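Local coordinates for Yop proteins translocation protein H (Yersinia pestis, PDB 1Z21) that may regulate assembly of the type III secretion injectisome, perhaps by controlling secretion or polymerisation of the needle subunit, and takes part in pathogenesis, at residues 11-16 and 29-34; 61-66 and 75-80. One frame throughout, in Å; residues are numbered along the deposited sequence.

Contact 1: 11-16 and 29-34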
ATOM      1  N   GLU A  11      -3.847 -13.993   4.103  1.00 20.30           N
ATOM      2  CA  GLU A  11      -3.299 -14.897   3.097  1.00 20.65           C
ATOM      3  C   GLU A  11      -4.423 -15.482   2.222  1.00 19.78           C
ATOM      4  O   GLU A  11      -4.233 -15.660   1.025  1.00 19.66           O
ATOM      5  CB  GLU A  11      -2.441 -16.001   3.725  1.00 21.48           C
ATOM      6  CG  GLU A  11      -1.621 -16.804   2.716  1.00 23.97           C
ATOM      7  CD  GLU A  11      -0.682 -15.951   1.877  1.00 27.30           C
ATOM      8  OE1 GLU A  11      -0.138 -14.958   2.408  1.00 27.05           O
ATOM      9  OE2 GLU A  11      -0.489 -16.282   0.682  1.00 30.84           O
ATOM     10  N   VAL A  12      -5.596 -15.746   2.794  1.00 18.82           N
ATOM     11  CA  VAL A  12      -6.736 -16.182   1.972  1.00 18.12           C
ATOM     12  C   VAL A  12      -7.078 -15.123   0.915  1.00 17.49           C
ATOM     13  O   VAL A  12      -7.392 -15.450  -0.234  1.00 17.73           O
ATOM     14  CB  VAL A  12      -7.992 -16.510   2.813  1.00 17.97           C
ATOM     15  CG1 VAL A  12      -9.172 -16.898   1.902  1.00 18.18           C
ATOM     16  CG2 VAL A  12      -7.691 -17.632   3.810  1.00 18.60           C
ATOM     17  N   LEU A  13      -6.999 -13.852   1.296  1.00 16.92           N
ATOM     18  CA  LEU A  13      -7.237 -12.757   0.367  1.00 16.16           C
ATOM     19  C   LEU A  13      -6.231 -12.796  -0.777  1.00 16.03           C
ATOM     20  O   LEU A  13      -6.600 -12.669  -1.939  1.00 15.17           O
ATOM     21  CB  LEU A  13      -7.169 -11.403   1.082  1.00 16.28           C
ATOM     22  CG  LEU A  13      -8.420 -10.982   1.844  1.00 16.86           C
ATOM     23  CD1 LEU A  13      -8.121  -9.903   2.876  1.00 17.21           C
ATOM     24  CD2 LEU A  13      -9.485 -10.505   0.886  1.00 17.49           C
ATOM     25  N   TRP A  14      -4.953 -12.962  -0.451  1.00 16.92           N
ATOM     26  CA  TRP A  14      -3.924 -12.964  -1.481  1.00 16.86           C
ATOM     27  C   TRP A  14      -4.108 -14.172  -2.397  1.00 17.53           C
ATOM     28  O   TRP A  14      -3.892 -14.065  -3.601  1.00 17.75           O
ATOM     29  CB  TRP A  14      -2.522 -12.927  -0.878  1.00 16.83           C
ATOM     30  CG  TRP A  14      -2.066 -11.544  -0.479  1.00 15.42           C
ATOM     31  CD1 TRP A  14      -1.772 -11.109   0.787  1.00 14.04           C
ATOM     32  CD2 TRP A  14      -1.837 -10.425  -1.344  1.00 14.86           C
ATOM     33  NE1 TRP A  14      -1.380  -9.795   0.756  1.00 13.81           N
ATOM     34  CE2 TRP A  14      -1.419  -9.346  -0.537  1.00 13.13           C
ATOM     35  CE3 TRP A  14      -1.957 -10.217  -2.727  1.00 14.70           C
ATOM     36  CZ2 TRP A  14      -1.102  -8.092  -1.061  1.00 14.19           C
ATOM     37  CZ3 TRP A  14      -1.644  -8.958  -3.255  1.00 15.55           C
ATOM     38  CH2 TRP A  14      -1.225  -7.913  -2.419  1.00 14.13           C
ATOM     39  N   GLN A  15      -4.517 -15.303  -1.824  1.00 18.07           N
ATOM     40  CA  GLN A  15      -4.796 -16.516  -2.593  1.00 18.87           C
ATOM     41  C   GLN A  15      -5.833 -16.237  -3.656  1.00 18.45           C
ATOM     42  O   GLN A  15      -5.634 -16.590  -4.821  1.00 18.56           O
ATOM     43  CB  GLN A  15      -5.289 -17.654  -1.690  1.00 19.34           C
ATOM     44  CG  GLN A  15      -4.199 -18.350  -0.883  1.00 21.55           C
ATOM     45  CD  GLN A  15      -4.769 -19.204   0.241  1.00 24.25           C
ATOM     46  OE1 GLN A  15      -5.933 -19.623   0.183  1.00 26.02           O
ATOM     47  NE2 GLN A  15      -3.963 -19.449   1.275  1.00 27.29           N
ATOM     48  N   GLN A  16      -6.931 -15.604  -3.255  1.00 18.31           N
ATOM     49  CA  GLN A  16      -8.015 -15.299  -4.178  1.00 18.47           C
ATOM     50  C   GLN A  16      -7.609 -14.231  -5.178  1.00 18.58           C
ATOM     51  O   GLN A  16      -8.010 -14.288  -6.339  1.00 18.97           O
ATOM     52  CB  GLN A  16      -9.296 -14.877  -3.445  1.00 18.89           C
ATOM     53  CG  GLN A  16     -10.065 -16.014  -2.793  1.00 20.27           C
ATOM     54  CD  GLN A  16     -10.435 -17.132  -3.757  1.00 20.90           C
ATOM     55  OE1 GLN A  16     -11.157 -16.900  -4.731  1.00 22.67           O
ATOM     56  NE2 GLN A  16      -9.934 -18.341  -3.490  1.00 24.46           N
ATOM     57  N   GLU A  29      -8.831  -4.327  -3.150  1.00 15.00           N
ATOM     58  CA  GLU A  29      -9.303  -3.200  -2.346  1.00 15.66           C
ATOM     59  C   GLU A  29      -9.501  -3.607  -0.882  1.00 15.66           C
ATOM     60  O   GLU A  29      -9.132  -2.877   0.042  1.00 15.56           O
ATOM     61  CB  GLU A  29     -10.594  -2.626  -2.948  1.00 16.20           C
ATOM     62  CG  GLU A  29     -11.312  -1.598  -2.086  1.00 17.29           C
ATOM     63  CD  GLU A  29     -10.490  -0.354  -1.831  1.00 19.24           C
ATOM     64  OE1 GLU A  29      -9.510  -0.105  -2.575  1.00 18.63           O
ATOM     65  OE2 GLU A  29     -10.827   0.371  -0.881  1.00 18.59           O
ATOM     66  N   VAL A  30     -10.067  -4.785  -0.644  1.00 15.85           N
ATOM     67  CA  VAL A  30     -10.113  -5.296   0.731  1.00 15.61           C
ATOM     68  C   VAL A  30      -8.697  -5.380   1.345  1.00 15.63           C
ATOM     69  O   VAL A  30      -8.454  -4.916   2.472  1.00 15.51           O
ATOM     70  CB  VAL A  30     -10.819  -6.683   0.813  1.00 16.05           C
ATOM     71  CG1 VAL A  30     -10.858  -7.158   2.252  1.00 16.28           C
ATOM     72  CG2 VAL A  30     -12.227  -6.603   0.259  1.00 16.55           C
ATOM     73  N   LEU A  31      -7.753  -5.945   0.593  1.00 15.19           N
ATOM     74  CA  LEU A  31      -6.357  -6.034   1.043  1.00 14.81           C
ATOM     75  C   LEU A  31      -5.769  -4.660   1.357  1.00 14.60           C
ATOM     76  O   LEU A  31      -5.048  -4.496   2.346  1.00 13.66           O
ATOM     77  CB  LEU A  31      -5.506  -6.728  -0.016  1.00 14.02           C
ATOM     78  CG  LEU A  31      -5.553  -8.268   0.011  1.00 12.93           C
ATOM     79  CD1 LEU A  31      -5.074  -8.894  -1.306  1.00 12.94           C
ATOM     80  CD2 LEU A  31      -4.739  -8.795   1.150  1.00 13.55           C
ATOM     81  N   ALA A  32      -6.096  -3.683   0.524  1.00 14.83           N
ATOM     82  CA  ALA A  32      -5.494  -2.352   0.618  1.00 15.33           C
ATOM     83  C   ALA A  32      -6.117  -1.506   1.710  1.00 15.81           C
ATOM     84  O   ALA A  32      -5.526  -0.529   2.138  1.00 15.29           O
ATOM     85  CB  ALA A  32      -5.605  -1.633  -0.702  1.00 15.67           C
ATOM     86  N   THR A  33      -7.297  -1.901   2.174  1.00 16.07           N
ATOM     87  CA  THR A  33      -8.070  -1.077   3.092  1.00 17.10           C
ATOM     88  C   THR A  33      -7.310  -0.721   4.368  1.00 16.89           C
ATOM     89  O   THR A  33      -7.122   0.462   4.611  1.00 17.47           O
ATOM     90  CB  THR A  33      -9.449  -1.727   3.393  1.00 16.72           C
ATOM     91  OG1 THR A  33     -10.270  -1.623   2.228  1.00 17.49           O
ATOM     92  CG2 THR A  33     -10.201  -0.950   4.471  1.00 17.68           C
ATOM     93  N   PRO A  34      -6.861  -1.693   5.171  1.00 17.86           N
ATOM     94  CA  PRO A  34      -6.139  -1.359   6.403  1.00 17.70           C
ATOM     95  C   PRO A  34      -4.817  -0.629   6.134  1.00 17.71           C
ATOM     96  O   PRO A  34      -4.376   0.143   6.985  1.00 17.73           O
ATOM     97  CB  PRO A  34      -5.885  -2.726   7.053  1.00 18.22           C
ATOM     98  CG  PRO A  34      -5.948  -3.696   5.941  1.00 18.06           C
ATOM     99  CD  PRO A  34      -6.975  -3.153   5.008  1.00 17.53           C
TER

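Contact 2: 61-66 and 75-80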
ATOM      1  N   SER A  61       7.845   0.950   6.397  1.00 17.09           N
ATOM      2  CA  SER A  61       7.563   0.365   7.705  1.00 18.02           C
ATOM      3  C   SER A  61       6.091  -0.014   7.849  1.00 17.86           C
ATOM      4  O   SER A  61       5.765  -1.090   8.362  1.00 17.83           O
ATOM      5  CB  SER A  61       7.957   1.331   8.818  1.00 18.68           C
ATOM      6  OG  SER A  61       7.625   0.760  10.053  1.00 20.77           O
ATOM      7  N   VAL A  62       5.213   0.870   7.378  1.00 17.33           N
ATOM      8  CA  VAL A  62       3.780   0.594   7.322  1.00 17.31           C
ATOM      9  C   VAL A  62       3.481  -0.599   6.397  1.00 16.95           C
ATOM     10  O   VAL A  62       2.755  -1.511   6.774  1.00 17.03           O
ATOM     11  CB  VAL A  62       2.958   1.828   6.881  1.00 17.44           C
ATOM     12  CG1 VAL A  62       1.474   1.468   6.781  1.00 17.47           C
ATOM     13  CG2 VAL A  62       3.150   2.994   7.859  1.00 18.22           C
ATOM     14  N   LEU A  63       4.046  -0.610   5.196  1.00 17.04           N
ATOM     15  CA  LEU A  63       3.801  -1.718   4.275  1.00 17.27           C
ATOM     16  C   LEU A  63       4.193  -3.051   4.911  1.00 17.58           C
ATOM     17  O   LEU A  63       3.455  -4.036   4.790  1.00 17.02           O
ATOM     18  CB  LEU A  63       4.555  -1.518   2.954  1.00 16.75           C
ATOM     19  CG  LEU A  63       4.133  -0.329   2.080  1.00 17.05           C
ATOM     20  CD1 LEU A  63       4.990  -0.270   0.832  1.00 16.22           C
ATOM     21  CD2 LEU A  63       2.654  -0.373   1.700  1.00 18.98           C
ATOM     22  N   GLN A  64       5.338  -3.062   5.604  1.00 18.17           N
ATOM     23  CA  GLN A  64       5.876  -4.266   6.252  1.00 19.32           C
ATOM     24  C   GLN A  64       4.985  -4.798   7.371  1.00 19.43           C
ATOM     25  O   GLN A  64       5.048  -5.982   7.691  1.00 19.78           O
ATOM     26  CB  GLN A  64       7.279  -3.987   6.819  1.00 19.86           C
ATOM     27  CG  GLN A  64       8.002  -5.222   7.404  1.00 23.21           C
ATOM     28  CD  GLN A  64       8.141  -6.360   6.401  1.00 27.36           C
ATOM     29  OE1 GLN A  64       7.755  -7.508   6.675  1.00 30.51           O
ATOM     30  NE2 GLN A  64       8.681  -6.046   5.237  1.00 31.44           N
ATOM     31  N   GLN A  65       4.175  -3.932   7.975  1.00 19.40           N
ATOM     32  CA  GLN A  65       3.221  -4.356   9.001  1.00 20.10           C
ATOM     33  C   GLN A  65       2.222  -5.380   8.464  1.00 19.65           C
ATOM     34  O   GLN A  65       1.687  -6.198   9.226  1.00 20.37           O
ATOM     35  CB  GLN A  65       2.432  -3.163   9.564  1.00 20.89           C
ATOM     36  CG  GLN A  65       3.193  -2.237  10.532  1.00 24.42           C
ATOM     37  CD  GLN A  65       2.433  -0.931  10.823  1.00 28.60           C
ATOM     38  OE1 GLN A  65       1.203  -0.890  10.744  1.00 32.94           O
ATOM     39  NE2 GLN A  65       3.165   0.130  11.143  1.00 30.78           N
ATOM     40  N   PHE A  66       1.966  -5.313   7.162  1.00 18.68           N
ATOM     41  CA  PHE A  66       0.910  -6.094   6.512  1.00 18.25           C
ATOM     42  C   PHE A  66       1.431  -7.193   5.593  1.00 18.35           C
ATOM     43  O   PHE A  66       0.884  -8.293   5.577  1.00 18.29           O
ATOM     44  CB  PHE A  66      -0.002  -5.156   5.726  1.00 18.34           C
ATOM     45  CG  PHE A  66      -0.769  -4.217   6.597  1.00 18.46           C
ATOM     46  CD1 PHE A  66      -1.924  -4.648   7.237  1.00 19.08           C
ATOM     47  CD2 PHE A  66      -0.322  -2.926   6.816  1.00 18.47           C
ATOM     48  CE1 PHE A  66      -2.630  -3.805   8.067  1.00 20.53           C
ATOM     49  CE2 PHE A  66      -1.037  -2.069   7.651  1.00 19.79           C
ATOM     50  CZ  PHE A  66      -2.189  -2.514   8.275  1.00 20.69           C
ATOM     51  N   ALA A  75       1.322  -3.889  -5.780  1.00 13.43           N
ATOM     52  CA  ALA A  75      -0.134  -3.977  -5.925  1.00 12.92           C
ATOM     53  C   ALA A  75      -0.863  -3.169  -4.870  1.00 13.13           C
ATOM     54  O   ALA A  75      -1.813  -2.453  -5.173  1.00 13.60           O
ATOM     55  CB  ALA A  75      -0.571  -5.432  -5.863  1.00 12.79           C
ATOM     56  N   ILE A  76      -0.433  -3.304  -3.620  1.00 12.84           N
ATOM     57  CA  ILE A  76      -1.021  -2.559  -2.523  1.00 12.77           C
ATOM     58  C   ILE A  76      -0.894  -1.053  -2.748  1.00 12.67           C
ATOM     59  O   ILE A  76      -1.867  -0.336  -2.626  1.00 12.06           O
ATOM     60  CB  ILE A  76      -0.412  -2.991  -1.166  1.00 12.91           C
ATOM     61  CG1 ILE A  76      -0.859  -4.425  -0.808  1.00 12.49           C
ATOM     62  CG2 ILE A  76      -0.766  -1.995  -0.057  1.00 13.99           C
ATOM     63  CD1 ILE A  76      -2.320  -4.579  -0.397  1.00 13.21           C
ATOM     64  N   LEU A  77       0.300  -0.586  -3.094  1.00 12.66           N
ATOM     65  CA  LEU A  77       0.555   0.844  -3.290  1.00 12.58           C
ATOM     66  C   LEU A  77      -0.357   1.435  -4.365  1.00 13.28           C
ATOM     67  O   LEU A  77      -0.966   2.476  -4.158  1.00 13.67           O
ATOM     68  CB  LEU A  77       2.043   1.100  -3.634  1.00 12.24           C
ATOM     69  CG  LEU A  77       3.015   1.023  -2.441  1.00 13.30           C
ATOM     70  CD1 LEU A  77       4.458   1.023  -2.934  1.00 14.93           C
ATOM     71  CD2 LEU A  77       2.762   2.155  -1.479  1.00 13.92           C
ATOM     72  N   LEU A  78      -0.457   0.742  -5.494  1.00 14.10           N
ATOM     73  CA  LEU A  78      -1.310   1.161  -6.599  1.00 14.81           C
ATOM     74  C   LEU A  78      -2.774   1.185  -6.159  1.00 15.51           C
ATOM     75  O   LEU A  78      -3.490   2.134  -6.445  1.00 16.27           O
ATOM     76  CB  LEU A  78      -1.096   0.260  -7.819  1.00 15.67           C
ATOM     77  CG  LEU A  78       0.266   0.508  -8.485  1.00 16.26           C
ATOM     78  CD1 LEU A  78       0.641  -0.570  -9.473  1.00 18.45           C
ATOM     79  CD2 LEU A  78       0.290   1.849  -9.163  1.00 18.80           C
ATOM     80  N   GLN A  79      -3.203   0.177  -5.413  1.00 15.94           N
ATOM     81  CA  GLN A  79      -4.596   0.145  -4.967  1.00 16.40           C
ATOM     82  C   GLN A  79      -4.900   1.220  -3.921  1.00 16.78           C
ATOM     83  O   GLN A  79      -5.953   1.827  -3.954  1.00 16.75           O
ATOM     84  CB  GLN A  79      -4.981  -1.250  -4.474  1.00 16.77           C
ATOM     85  CG  GLN A  79      -6.483  -1.387  -4.136  1.00 17.01           C
ATOM     86  CD  GLN A  79      -7.389  -1.197  -5.346  1.00 18.78           C
ATOM     87  OE1 GLN A  79      -7.013  -1.542  -6.476  1.00 19.67           O
ATOM     88  NE2 GLN A  79      -8.592  -0.663  -5.115  1.00 17.66           N
ATOM     89  N   VAL A  80      -3.968   1.479  -3.013  1.00 17.05           N
ATOM     90  CA  VAL A  80      -4.103   2.578  -2.065  1.00 17.37           C
ATOM     91  C   VAL A  80      -4.374   3.897  -2.817  1.00 18.97           C
ATOM     92  O   VAL A  80      -5.278   4.657  -2.457  1.00 18.45           O
ATOM     93  CB  VAL A  80      -2.848   2.707  -1.149  1.00 17.01           C
ATOM     94  CG1 VAL A  80      -2.841   4.024  -0.395  1.00 16.02           C
ATOM     95  CG2 VAL A  80      -2.781   1.554  -0.155  1.00 16.56           C
TER

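Contact 1: 11-16 and 29-34
L31 of helix 25-43 meets L13 and W14 of helix 6-19 in an apolar helix-helix contact near the N-terminal end of the YopR core domain, partly buried, its centre about 11 Å from the centre of the chain. The short segments run roughly antiparallel, with 143° between their directions and axes 10.1 Å apart at closest approach. L31 reaches across with both methyls. CD1 sits over the face of the W14 indole, 3.6 Å from the centroid of its six-membered ring and 13° off the normal, which meets the geometry of a CH-pi contact. The second methyl, CD2, lies over the same face at the pyrrole side, 3.5 Å from W14 NE1, and also meets L13 CB at 3.6 Å. With CG anti to its carbonyl carbon (chi1 -83°), L31 points its fork at helix 6-19. L13 slides past L31 in the opposite direction, and the L13 and V30 side chains cross at about a right angle, L13 CD2 lying 3.9 Å from V30 CG1 on the more exposed side. No hydrogen bond spans the segments. The indole N-H is nevertheless satisfied, since W14 NE1 bonds D67 OD1 while L31 covers a face. R72 adds a cation-pi interaction with the indole. Beyond the pair, W14 and L31 both rest on I76, so helix 71-82 packs against both helices of the contact.

Contact 2: 61-66 and 75-80
L63 carries one side of this contact alone: its two methyls meet L77 and I76, and it has the most surface buried of the three residues. The L63 CA lies nearest the I76 CA, at 8.4 Å, yet most of the touching is with L77. The two leucines cross at about a right angle. L63 CD1 approaches the forked end of L77, 4.0 Å from L77 CD1 and equally close to CG and CD2 of that residue, while L63 CD2 stands 4.1 Å from L77 CD2. All the separations are ordinary van der Waals distances, and nothing polar crosses between the segments. L77 does not start out aimed at L63; its CB is set to the flank, and the terminal methyls come closer than the base of the side chain. In L63, CG anti to the carbonyl carbon (chi1 -65°) and an extended chi2 of 179° carry the fork outward to these partners. The joined elements are helix 52-66 and helix 71-82, successive members of the five-helix core domain, a fold that resembles one domain of the secretion regulator YopN. I76 supplies the smaller share: it slides past L63 in the opposite direction and offers its CG2 branch, 4.2 Å from L63 CD2. All three residues are buried, and the centre of the contact lies about 2 Å from the centre of the chain. L63 also touches W73, L77 packs on E103 and L107 of helix 94-107, and I76 also touches R10 of helix 6-19.

How the contacts relate
Contact 1 closes before contact 2 opens along the chain: the first pairs helix 6-19 with helix 25-43, the second helix 52-66 with helix 71-82. The two pairs share no helix, but their centres are only 11 Å apart and they touch at several points. W14 CZ2 packs 3.7 Å from I76 CG1, and P34 CB lies 3.6 Å from F66 CE1. A32 CB rests 3.6 Å from Q79 CG, beside a probable hydrogen bond of 2.8 Å between E29 OE1 and Q79 NE2. Contact 2 is central and contact 1 more peripheral; the touching residues tie these four of the five helices of the core domain together.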